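Local coordinates for protein MAU2 chromatid cohesion factor homolog (Saccharomyces cerevisiae, PDB 4XDN) that forms a complex with SCC2 that is required for cohesin to associate with chromosomes, and so takes part in sister chromatid cohesion, at residues Tyr332-Tyr337 with Lys557-Leu562; Gln58-Met63 with Ser368-Asp373. One frame throughout, in Å; residues are numbered along the deposited sequence.

Interaction 1 of 2, residues Tyr332-Tyr337 with Lys557-Leu562. With SO4 (sulfate ion), chain F.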
loop_
_atom_site.group_PDB
_atom_site.type_symbol
_atom_site.label_atom_id
_atom_site.label_comp_id
_atom_site.label_asym_id
_atom_site.label_seq_id
_atom_site.Cartn_x
_atom_site.Cartn_y
_atom_site.Cartn_z
ATOM N N TYR A 332 13.903 8.933 3.701
ATOM C CA TYR A 332 14.862 10.035 3.739
ATOM C C TYR A 332 14.337 11.320 3.097
ATOM O O TYR A 332 15.016 12.348 3.131
ATOM C CB TYR A 332 16.161 9.638 3.032
ATOM C CG TYR A 332 16.931 8.495 3.663
ATOM C CD1 TYR A 332 16.791 8.183 5.008
ATOM C CD2 TYR A 332 17.813 7.738 2.904
ATOM C CE1 TYR A 332 17.504 7.144 5.575
ATOM C CE2 TYR A 332 18.529 6.700 3.462
ATOM C CZ TYR A 332 18.372 6.406 4.797
ATOM O OH TYR A 332 19.084 5.369 5.350
ATOM N N ILE A 333 13.148 11.265 2.501
ATOM C CA ILE A 333 12.593 12.422 1.797
ATOM C C ILE A 333 12.532 13.644 2.704
ATOM O O ILE A 333 12.960 14.734 2.319
ATOM C CB ILE A 333 11.174 12.141 1.261
ATOM C CG1 ILE A 333 11.179 10.955 0.291
ATOM C CG2 ILE A 333 10.588 13.383 0.587
ATOM C CD1 ILE A 333 11.845 11.223 -1.040
ATOM N N VAL A 334 11.996 13.454 3.909
ATOM C CA VAL A 334 11.779 14.554 4.844
ATOM C C VAL A 334 13.096 15.237 5.205
ATOM O O VAL A 334 13.128 16.436 5.468
ATOM C CB VAL A 334 11.067 14.064 6.134
ATOM C CG1 VAL A 334 11.958 13.109 6.929
ATOM C CG2 VAL A 334 10.632 15.242 6.990
ATOM N N ASN A 335 14.184 14.472 5.201
ATOM C CA ASN A 335 15.502 15.030 5.480
ATOM C C ASN A 335 15.889 16.060 4.414
ATOM O O ASN A 335 16.393 17.136 4.738
ATOM C CB ASN A 335 16.548 13.917 5.560
ATOM C CG ASN A 335 16.278 12.941 6.688
ATOM O OD1 ASN A 335 15.575 11.945 6.518
ATOM N ND2 ASN A 335 16.848 13.224 7.853
ATOM N N CYS A 336 15.671 15.702 3.149
ATOM C CA CYS A 336 15.620 16.660 2.036
ATOM C C CYS A 336 16.957 17.285 1.622
ATOM O O CYS A 336 17.460 17.011 0.536
ATOM C CB CYS A 336 14.633 17.782 2.378
ATOM S SG CYS A 336 14.410 19.002 1.079
ATOM N N TYR A 337 17.519 18.140 2.472
ATOM C CA TYR A 337 18.647 18.988 2.079
ATOM C C TYR A 337 20.011 18.408 2.460
ATOM O O TYR A 337 21.037 18.804 1.906
ATOM C CB TYR A 337 18.495 20.375 2.711
ATOM C CG TYR A 337 18.545 20.350 4.221
ATOM C CD1 TYR A 337 17.402 20.101 4.969
ATOM C CD2 TYR A 337 19.735 20.567 4.898
ATOM C CE1 TYR A 337 17.442 20.067 6.345
ATOM C CE2 TYR A 337 19.785 20.536 6.277
ATOM C CZ TYR A 337 18.637 20.289 6.995
ATOM O OH TYR A 337 18.685 20.261 8.367
ATOM N N LYS A 557 11.768 11.388 19.749
ATOM C CA LYS A 557 12.795 11.855 18.832
ATOM C C LYS A 557 12.197 12.151 17.465
ATOM O O LYS A 557 11.544 11.300 16.863
ATOM C CB LYS A 557 13.909 10.814 18.708
ATOM C CG LYS A 557 15.217 11.358 18.148
ATOM C CD LYS A 557 16.219 10.235 17.916
ATOM C CE LYS A 557 17.630 10.765 17.719
ATOM N NZ LYS A 557 18.620 9.656 17.616
ATOM N N LEU A 558 12.417 13.371 16.989
ATOM C CA LEU A 558 11.944 13.782 15.675
ATOM C C LEU A 558 13.046 13.636 14.642
ATOM O O LEU A 558 14.196 13.998 14.896
ATOM C CB LEU A 558 11.456 15.231 15.709
ATOM C CG LEU A 558 10.260 15.517 16.617
ATOM C CD1 LEU A 558 9.980 17.006 16.664
ATOM C CD2 LEU A 558 9.034 14.754 16.139
ATOM N N LYS A 559 12.696 13.100 13.477
ATOM C CA LYS A 559 13.599 13.134 12.339
ATOM C C LYS A 559 13.919 14.588 12.024
ATOM O O LYS A 559 13.156 15.487 12.377
ATOM C CB LYS A 559 12.985 12.444 11.123
ATOM C CG LYS A 559 13.236 10.944 11.062
ATOM C CD LYS A 559 12.755 10.349 9.748
ATOM C CE LYS A 559 13.636 10.768 8.575
ATOM N NZ LYS A 559 14.917 10.004 8.503
ATOM N N LYS A 560 15.044 14.823 11.358
ATOM C CA LYS A 560 15.503 16.185 11.111
ATOM C C LYS A 560 14.678 16.872 10.026
ATOM O O LYS A 560 15.219 17.353 9.032
ATOM C CB LYS A 560 16.983 16.183 10.728
ATOM C CG LYS A 560 17.879 15.504 11.762
ATOM C CD LYS A 560 19.335 15.433 11.317
ATOM C CE LYS A 560 19.487 14.717 9.980
ATOM N NZ LYS A 560 20.793 14.010 9.859
ATOM N N ALA A 561 13.364 16.906 10.219
ATOM C CA ALA A 561 12.494 17.719 9.384
ATOM C C ALA A 561 12.771 19.176 9.712
ATOM O O ALA A 561 12.518 19.618 10.832
ATOM C CB ALA A 561 11.038 17.374 9.622
ATOM N N LEU A 562 13.293 19.916 8.738
ATOM C CA LEU A 562 13.779 21.269 8.983
ATOM C C LEU A 562 12.731 22.170 9.620
ATOM O O LEU A 562 12.954 22.706 10.704
ATOM C CB LEU A 562 14.263 21.911 7.684
ATOM C CG LEU A 562 14.856 23.314 7.844
ATOM C CD1 LEU A 562 16.146 23.266 8.650
ATOM C CD2 LEU A 562 15.094 23.944 6.490
HETATM S S SO4 F . 17.289 11.656 11.153
HETATM O O1 SO4 F . 18.728 11.837 10.992
HETATM O O2 SO4 F . 16.930 10.290 10.781
HETATM O O3 SO4 F . 16.923 11.893 12.546
HETATM O O4 SO4 F . 16.572 12.600 10.302
HETATM O O HOH W 1 12.754 18.977 5.924
#

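Interaction 2 of 2, residues Gln58-Met63 with Ser368-Asp373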
loop_
_atom_site.group_PDB
_atom_site.type_symbol
_atom_site.label_atom_id
_atom_site.label_comp_id
_atom_site.label_asym_id
_atom_site.label_seq_id
_atom_site.Cartn_x
_atom_site.Cartn_y
_atom_site.Cartn_z
ATOM N N GLN A 58 -3.520 -14.988 -30.611
ATOM C CA GLN A 58 -2.872 -16.293 -30.602
ATOM C C GLN A 58 -2.811 -16.865 -29.193
ATOM O O GLN A 58 -3.051 -18.056 -28.991
ATOM C CB GLN A 58 -1.461 -16.196 -31.184
ATOM C CG GLN A 58 -1.420 -15.731 -32.627
ATOM C CD GLN A 58 -0.528 -16.596 -33.488
ATOM O OE1 GLN A 58 -0.739 -17.804 -33.605
ATOM N NE2 GLN A 58 0.482 -15.983 -34.094
ATOM N N TYR A 59 -2.484 -16.017 -28.224
ATOM C CA TYR A 59 -2.408 -16.446 -26.835
ATOM C C TYR A 59 -3.748 -16.992 -26.364
ATOM O O TYR A 59 -3.819 -18.072 -25.783
ATOM C CB TYR A 59 -1.973 -15.292 -25.930
ATOM C CG TYR A 59 -2.076 -15.616 -24.455
ATOM C CD1 TYR A 59 -1.042 -16.264 -23.791
ATOM C CD2 TYR A 59 -3.208 -15.278 -23.727
ATOM C CE1 TYR A 59 -1.133 -16.563 -22.445
ATOM C CE2 TYR A 59 -3.309 -15.574 -22.380
ATOM C CZ TYR A 59 -2.268 -16.216 -21.745
ATOM O OH TYR A 59 -2.365 -16.512 -20.402
ATOM N N TYR A 60 -4.810 -16.239 -26.617
ATOM C CA TYR A 60 -6.139 -16.644 -26.190
ATOM C C TYR A 60 -6.717 -17.700 -27.129
ATOM O O TYR A 60 -7.623 -18.442 -26.754
ATOM C CB TYR A 60 -7.062 -15.425 -26.104
ATOM C CG TYR A 60 -6.916 -14.639 -24.818
ATOM C CD1 TYR A 60 -6.811 -15.286 -23.594
ATOM C CD2 TYR A 60 -6.882 -13.250 -24.826
ATOM C CE1 TYR A 60 -6.676 -14.582 -22.419
ATOM C CE2 TYR A 60 -6.747 -12.534 -23.651
ATOM C CZ TYR A 60 -6.645 -13.209 -22.450
ATOM O OH TYR A 60 -6.514 -12.516 -21.269
ATOM N N GLY A 61 -6.187 -17.771 -28.345
ATOM C CA GLY A 61 -6.541 -18.838 -29.259
ATOM C C GLY A 61 -6.127 -20.172 -28.669
ATOM O O GLY A 61 -6.867 -21.156 -28.739
ATOM N N LEU A 62 -4.942 -20.197 -28.069
ATOM C CA LEU A 62 -4.434 -21.399 -27.419
ATOM C C LEU A 62 -5.262 -21.749 -26.187
ATOM O O LEU A 62 -5.614 -22.910 -25.980
ATOM C CB LEU A 62 -2.967 -21.214 -27.031
ATOM C CG LEU A 62 -1.984 -21.105 -28.201
ATOM C CD1 LEU A 62 -0.654 -20.554 -27.727
ATOM C CD2 LEU A 62 -1.795 -22.460 -28.870
ATOM N N MET A 63 -5.568 -20.743 -25.369
ATOM C CA MET A 63 -6.352 -20.963 -24.158
ATOM C C MET A 63 -7.755 -21.445 -24.498
ATOM O O MET A 63 -8.317 -22.291 -23.804
ATOM C CB MET A 63 -6.431 -19.682 -23.326
ATOM C CG MET A 63 -5.126 -19.290 -22.658
ATOM S SD MET A 63 -4.469 -20.589 -21.593
ATOM C CE MET A 63 -3.107 -19.721 -20.814
ATOM N N SER A 368 -0.194 -17.201 -16.169
ATOM C CA SER A 368 -1.056 -16.490 -17.096
ATOM C C SER A 368 -0.422 -15.182 -17.542
ATOM O O SER A 368 0.295 -14.529 -16.777
ATOM C CB SER A 368 -2.414 -16.213 -16.451
ATOM O OG SER A 368 -3.273 -15.539 -17.349
ATOM N N MET A 369 -0.674 -14.810 -18.792
ATOM C CA MET A 369 -0.315 -13.488 -19.276
ATOM C C MET A 369 -0.895 -12.439 -18.333
ATOM O O MET A 369 -0.282 -11.405 -18.079
ATOM C CB MET A 369 -0.835 -13.282 -20.698
ATOM C CG MET A 369 -0.644 -11.872 -21.258
ATOM S SD MET A 369 -1.764 -11.537 -22.627
ATOM C CE MET A 369 -3.333 -11.448 -21.763
ATOM N N ASN A 370 -2.084 -12.722 -17.811
ATOM C CA ASN A 370 -2.784 -11.782 -16.948
ATOM C C ASN A 370 -2.112 -11.628 -15.584
ATOM O O ASN A 370 -2.254 -10.595 -14.933
ATOM C CB ASN A 370 -4.238 -12.219 -16.780
ATOM C CG ASN A 370 -5.007 -12.183 -18.090
ATOM O OD1 ASN A 370 -5.250 -11.113 -18.651
ATOM N ND2 ASN A 370 -5.396 -13.354 -18.583
ATOM N N GLU A 371 -1.381 -12.651 -15.153
ATOM C CA GLU A 371 -0.566 -12.538 -13.950
ATOM C C GLU A 371 0.599 -11.590 -14.213
ATOM O O GLU A 371 0.903 -10.725 -13.393
ATOM C CB GLU A 371 -0.052 -13.908 -13.501
ATOM C CG GLU A 371 0.974 -13.859 -12.367
ATOM C CD GLU A 371 0.464 -13.136 -11.129
ATOM O OE1 GLU A 371 -0.763 -13.150 -10.884
ATOM O OE2 GLU A 371 1.294 -12.552 -10.397
ATOM N N LEU A 372 1.247 -11.752 -15.362
ATOM C CA LEU A 372 2.337 -10.865 -15.742
ATOM C C LEU A 372 1.809 -9.447 -15.922
ATOM O O LEU A 372 2.498 -8.477 -15.616
ATOM C CB LEU A 372 3.012 -11.345 -17.026
ATOM C CG LEU A 372 3.545 -12.781 -17.037
ATOM C CD1 LEU A 372 4.295 -13.047 -18.337
ATOM C CD2 LEU A 372 4.438 -13.067 -15.838
ATOM N N ASP A 373 0.578 -9.341 -16.413
ATOM C CA ASP A 373 -0.059 -8.047 -16.626
ATOM C C ASP A 373 -0.219 -7.289 -15.309
ATOM O O ASP A 373 0.034 -6.087 -15.241
ATOM C CB ASP A 373 -1.421 -8.230 -17.299
ATOM C CG ASP A 373 -2.134 -6.913 -17.546
ATOM O OD1 ASP A 373 -1.449 -5.902 -17.802
ATOM O OD2 ASP A 373 -3.381 -6.888 -17.485
#

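Interaction 1 of 2, residues Tyr332-Tyr337 with Lys557-Leu562
The Asn335 amide meets Lys559 and a bound sulfate through its two ends, OD1 and ND2. Its OD1 accepts from Lys559 NZ at 2.9 Å, in the carbonyl plane and on a lone pair, with a C=O...N angle of 126°. Its ND2 gives a hydrogen bond to sulfate O4, though the modelled length of 2.5 Å is doubtful. The Tyr332 ring presents an edge to the Lys559 ammonium, which lies near the ring plane. Tyr337 lends its CE1, which lies against Leu562 CB at 3.9 Å.

This is a loop-to-loop contact in a largely helical superhelix. The loop between helices 317-331 and 339-360 meets the run that leads into helix 562-575. Lys560 is the centre of an inverse gamma turn, and Ala561 is the N-cap residue of that helix. The turn points the backbone N of Lys560 at sulfate O4 in a nearly straight bond of 2.9 Å and 177°. Lys559 NZ adds a bond to sulfate O2 at 3.1 Å. The anion, probably from the crystallisation liquor, thus ties both loops together and is likely to balance some of the lysine charge.

Lys559 bends at its last two torsions (chi3 71°). The bend folds the chain over Val334 and returns NZ to Asn335. Beside the polar site Val334 packs with both methyls. CG1 presses on Lys559 CE, and CG2 on the Ala561 methyl; both pairs are tighter than usual carbon contact. Aromatic packing from the chain of another protein also reaches Val334 and Ala561, so this site borders the partner. One water completes the join. It donates to Val334 O at 2.6 Å and accepts from Leu562 N, the first amide of helix 562-575, at 3.0 Å.

Interaction 2 of 2, residues Gln58-Met63 with Ser368-Asp373
Tyr59 has its ring trans to the backbone N, and this sends the phenol straight out to the start of helix 369-398. Met369 also extends from its backbone, and its first two torsions (chi1 174°, chi2 -159°) carry SD over the Tyr59 ring. The bend at chi3 then turns CE to Tyr60.

The Tyr59 ring is met over one face by Met369. CB lies 3.8 Å from the ring centroid in a CH-pi contact. SD follows at 4.4 Å from the same centroid, which makes a Met-aromatic contact. Past the ring, the methyl CE of Met369 reaches Tyr60 OH at 3.4 Å. The two tyrosines also pack on each other: an edge of Tyr59, at CD2, sits over a face of Tyr60.

The two hydroxyls do the polar work. Tyr59 OH accepts from Met369 N at 2.9 Å, with an N-H...O angle of 166°. Tyr60 OH accepts from Asn370 ND2 at 3.0 Å and lies close to the amide plane. Ser368 is the N-cap, and its OG accepts from Asn370 N at 3.1 Å. The same OG takes a longer bond from Asn370 ND2, so the amide is held between serine and tyrosine.

The axes of helices 58-63 and 369-373 stay 13.2 Å apart, a gap bridged by these long side chains. Glu98 of helix 81-98 hydrogen-bonds to both Tyr59 OH and Ser368 OG. Tyr60 OH has a further bond to the backbone of another protein's chain.

Ser368 OG thus caps Asn370 N, and Tyr59 OH of helix 53-76 takes the amide of Met369. A carboxylate behind those hydroxyls would be favoured by the positive end of the helix dipole, and would probably strengthen the oxygens as acceptors.

In the fold
Interactions 1 and 2 lie on opposite sides of the chain's centre. Their centres are 46 Å apart, and their nearest atoms about 25 Å. Along the chain the segments alternate: 58-63, 332-337, 368-373, then 557-562. Each contact therefore joins parts of the chain more than 200 residues apart. Helix 369-398 links them. Interaction 2 holds its first turn against helix 53-76, while Ile333 and Cys336 of segment 332-337 touch its later part, at Tyr389 and Leu396. Helix 339-360 runs between segments 332-337 and 368-373. The chain of another protein reaches both contacts, which is consistent with a partner that follows the elongated helical array.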